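Local atomic coordinates of DNA-(apurinic or apyrimidinic site) endonuclease 2 (Xenopus laevis, PDB entry 6WCD), a protein that acts as a weak abasic-site endonuclease in base excision repair and as a metal-dependent 3'-5' exonuclease on DNA. Residues A80-V88 with F160-A168. Numbering follows the deposited sequence.
Sequences AAEEGLSGV and FYHLLQTRA
Leu85 and Arg167 carry this contact, in which the loop leaving strand 80-83 meets helix 152-173, packed on a beta-sheet of the DNase I-like fold of the catalytic domain. The apolar part belongs to Leu85, a branched residue suited to fill the notch between helical turns. Its CD1 sits over one face of the Phe160 ring, off-centre, as a CH-pi contact 4.1 Å from the centroid, and also lies 3.9 Å from Leu164 CB. Its CB rests against Leu163 CG at 3.8 Å. Ile139 of strand 133-142 touches both Leu85 and Leu164, tying loop and helix to the sheet.

The polar part is built around the buried guanidinium of Arg167, whose chain is long enough to cross to the loop. With CG anti to the backbone N (chi1 -178°) and a bend at chi2 (66°), its methylenes run beside Leu85 O before NH1 gives that carbonyl a weak 2.9 Å hydrogen bond. NH2 forms a salt bridge with Glu82 OE1, its hydrogen bond of 3.2 Å being weak and the carboxylate turned 57° from the guanidinium plane; NH2 also bonds Gly97 O, and Glu82 OE2 bonds Tyr99 OH. A leucine in place of Arg167 would probably leave the buried Glu82 carboxylate without this countercharge and Leu85 O without this donor. Gly84 and Gly87 suit the turn because both adopt positive phi. Inside it, one water accepts from Arg167 NH1 at 2.9 Å, lying at the guanidinium edge, and can donate to Glu83 O at 3.0 Å, though more acceptors lie within reach than it has protons.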
loop_
_atom_site.group_PDB
_atom_site.type_symbol
_atom_site.label_atom_id
_atom_site.label_comp_id
_atom_site.label_asym_id
_atom_site.label_seq_id
_atom_site.Cartn_x
_atom_site.Cartn_y
_atom_site.Cartn_z
ATOM N N ALA A 80 -6.186 10.666 -11.088
ATOM C CA ALA A 80 -5.854 11.517 -9.974
ATOM C C ALA A 80 -4.861 10.780 -9.090
ATOM O O ALA A 80 -4.804 9.556 -9.068
ATOM C CB ALA A 80 -7.088 11.902 -9.163
ATOM N N ALA A 81 -4.093 11.541 -8.324
ATOM C CA ALA A 81 -3.110 10.953 -7.423
ATOM C C ALA A 81 -2.765 11.962 -6.339
ATOM O O ALA A 81 -2.712 13.166 -6.595
ATOM C CB ALA A 81 -1.823 10.531 -8.153
ATOM N N GLU A 82 -2.539 11.471 -5.138
ATOM C CA GLU A 82 -2.315 12.334 -3.987
ATOM C C GLU A 82 -1.452 11.659 -2.954
ATOM O O GLU A 82 -1.638 10.469 -2.696
ATOM C CB GLU A 82 -3.680 12.716 -3.392
ATOM C CG GLU A 82 -3.642 13.778 -2.335
ATOM C CD GLU A 82 -5.045 14.215 -1.840
ATOM O OE1 GLU A 82 -6.054 13.891 -2.480
ATOM O OE2 GLU A 82 -5.106 14.900 -0.809
ATOM N N GLU A 83 -0.554 12.410 -2.295
ATOM C CA GLU A 83 0.260 11.917 -1.210
ATOM C C GLU A 83 -0.507 12.036 0.109
ATOM O O GLU A 83 -1.197 13.040 0.355
ATOM C CB GLU A 83 1.518 12.791 -1.075
ATOM C CG GLU A 83 2.766 12.401 -1.677
ATOM C CD GLU A 83 3.864 13.300 -1.076
ATOM O OE1 GLU A 83 4.526 12.865 -0.108
ATOM O OE2 GLU A 83 3.989 14.463 -1.522
ATOM N N GLY A 84 -0.315 11.072 0.994
ATOM C CA GLY A 84 -0.773 11.191 2.348
ATOM C C GLY A 84 -2.226 10.797 2.472
ATOM O O GLY A 84 -2.917 10.553 1.493
ATOM N N LEU A 85 -2.689 10.761 3.709
ATOM C CA LEU A 85 -4.077 10.434 4.041
ATOM C C LEU A 85 -4.927 11.612 4.442
ATOM O O LEU A 85 -6.170 11.466 4.463
ATOM C CB LEU A 85 -4.122 9.421 5.195
ATOM C CG LEU A 85 -3.478 8.082 4.899
ATOM C CD1 LEU A 85 -3.354 7.260 6.156
ATOM C CD2 LEU A 85 -4.216 7.322 3.845
ATOM N N SER A 86 -4.342 12.760 4.746
ATOM C CA SER A 86 -5.091 13.865 5.323
ATOM C C SER A 86 -5.273 15.065 4.413
ATOM O O SER A 86 -6.073 15.944 4.757
ATOM C CB SER A 86 -4.430 14.368 6.597
ATOM O OG SER A 86 -3.296 15.149 6.296
ATOM N N GLY A 87 -4.548 15.168 3.318
ATOM C CA GLY A 87 -4.698 16.360 2.484
ATOM C C GLY A 87 -3.699 17.471 2.731
ATOM O O GLY A 87 -3.607 18.390 1.906
ATOM N N VAL A 88 -2.929 17.421 3.819
ATOM C CA VAL A 88 -2.072 18.557 4.134
ATOM C C VAL A 88 -0.928 18.720 3.131
ATOM O O VAL A 88 -0.424 19.832 2.948
ATOM C CB VAL A 88 -1.564 18.449 5.590
ATOM C CG1 VAL A 88 -2.754 18.473 6.560
ATOM C CG2 VAL A 88 -0.745 17.207 5.780
ATOM N N PHE A 160 -2.514 6.589 13.154
ATOM C CA PHE A 160 -2.400 6.371 11.717
ATOM C C PHE A 160 -3.477 5.430 11.212
ATOM O O PHE A 160 -4.102 5.693 10.202
ATOM C CB PHE A 160 -1.008 5.845 11.395
ATOM C CG PHE A 160 -0.699 5.768 9.943
ATOM C CD1 PHE A 160 -0.973 4.629 9.204
ATOM C CD2 PHE A 160 -0.113 6.836 9.293
ATOM C CE1 PHE A 160 -0.672 4.580 7.825
ATOM C CE2 PHE A 160 0.180 6.788 7.923
ATOM C CZ PHE A 160 -0.098 5.661 7.213
ATOM N N TYR A 161 -3.713 4.331 11.943
ATOM C CA TYR A 161 -4.797 3.434 11.601
ATOM C C TYR A 161 -6.146 4.151 11.595
ATOM O O TYR A 161 -6.948 3.929 10.679
ATOM C CB TYR A 161 -4.856 2.310 12.606
ATOM C CG TYR A 161 -3.809 1.224 12.507
ATOM C CD1 TYR A 161 -3.163 0.925 11.340
ATOM C CD2 TYR A 161 -3.567 0.418 13.604
ATOM C CE1 TYR A 161 -2.250 -0.147 11.283
ATOM C CE2 TYR A 161 -2.665 -0.663 13.542
ATOM C CZ TYR A 161 -2.031 -0.930 12.362
ATOM O OH TYR A 161 -1.149 -2.049 12.323
ATOM N N HIS A 162 -6.381 5.019 12.582
ATOM C CA HIS A 162 -7.670 5.705 12.626
ATOM C C HIS A 162 -7.792 6.672 11.459
ATOM O O HIS A 162 -8.853 6.750 10.819
ATOM C CB HIS A 162 -7.791 6.433 13.964
ATOM C CG HIS A 162 -9.109 7.097 14.187
ATOM N ND1 HIS A 162 -10.310 6.435 14.072
ATOM C CD2 HIS A 162 -9.410 8.358 14.582
ATOM C CE1 HIS A 162 -11.300 7.270 14.349
ATOM N NE2 HIS A 162 -10.780 8.443 14.659
ATOM N N LEU A 163 -6.718 7.354 11.116
ATOM C CA LEU A 163 -6.760 8.226 9.934
ATOM C C LEU A 163 -6.974 7.437 8.640
ATOM O O LEU A 163 -7.725 7.874 7.744
ATOM C CB LEU A 163 -5.464 9.048 9.855
ATOM C CG LEU A 163 -5.336 10.063 8.697
ATOM C CD1 LEU A 163 -6.423 11.086 8.876
ATOM C CD2 LEU A 163 -3.935 10.697 8.757
ATOM N N LEU A 164 -6.295 6.320 8.481
ATOM C CA LEU A 164 -6.472 5.465 7.313
ATOM C C LEU A 164 -7.910 5.016 7.178
ATOM O O LEU A 164 -8.485 5.105 6.087
ATOM C CB LEU A 164 -5.535 4.271 7.444
ATOM C CG LEU A 164 -5.724 3.153 6.415
ATOM C CD1 LEU A 164 -5.496 3.663 4.996
ATOM C CD2 LEU A 164 -4.728 2.039 6.756
ATOM N N GLN A 165 -8.524 4.555 8.271
ATOM C CA GLN A 165 -9.933 4.165 8.216
ATOM C C GLN A 165 -10.810 5.327 7.814
ATOM O O GLN A 165 -11.723 5.183 6.961
ATOM C CB GLN A 165 -10.363 3.566 9.554
ATOM C CG GLN A 165 -11.798 3.194 9.591
ATOM C CD GLN A 165 -12.148 2.354 10.767
ATOM O OE1 GLN A 165 -11.394 2.252 11.727
ATOM N NE2 GLN A 165 -13.353 1.769 10.727
ATOM N N THR A 166 -10.592 6.477 8.432
ATOM C CA THR A 166 -11.405 7.651 8.129
ATOM C C THR A 166 -11.342 7.969 6.645
ATOM O O THR A 166 -12.362 8.224 5.997
ATOM C CB THR A 166 -10.919 8.834 8.960
ATOM O OG1 THR A 166 -11.132 8.572 10.354
ATOM C CG2 THR A 166 -11.728 10.095 8.629
ATOM N N ARG A 167 -10.142 8.002 6.088
ATOM C CA ARG A 167 -10.007 8.398 4.694
ATOM C C ARG A 167 -10.604 7.348 3.759
ATOM O O ARG A 167 -11.291 7.682 2.795
ATOM C CB ARG A 167 -8.536 8.640 4.359
ATOM C CG ARG A 167 -8.325 9.099 2.913
ATOM C CD ARG A 167 -8.938 10.476 2.693
ATOM N NE ARG A 167 -8.778 10.994 1.336
ATOM C CZ ARG A 167 -7.654 11.514 0.870
ATOM N NH1 ARG A 167 -6.574 11.541 1.606
ATOM N NH2 ARG A 167 -7.597 12.003 -0.380
ATOM N N ALA A 168 -10.288 6.073 3.993
ATOM C CA ALA A 168 -10.731 5.014 3.089
ATOM C C ALA A 168 -12.240 4.919 3.068
ATOM O O ALA A 168 -12.844 4.758 1.991
ATOM C CB ALA A 168 -10.113 3.700 3.513
HETATM O O HOH W 1 -4.159 13.097 1.018
#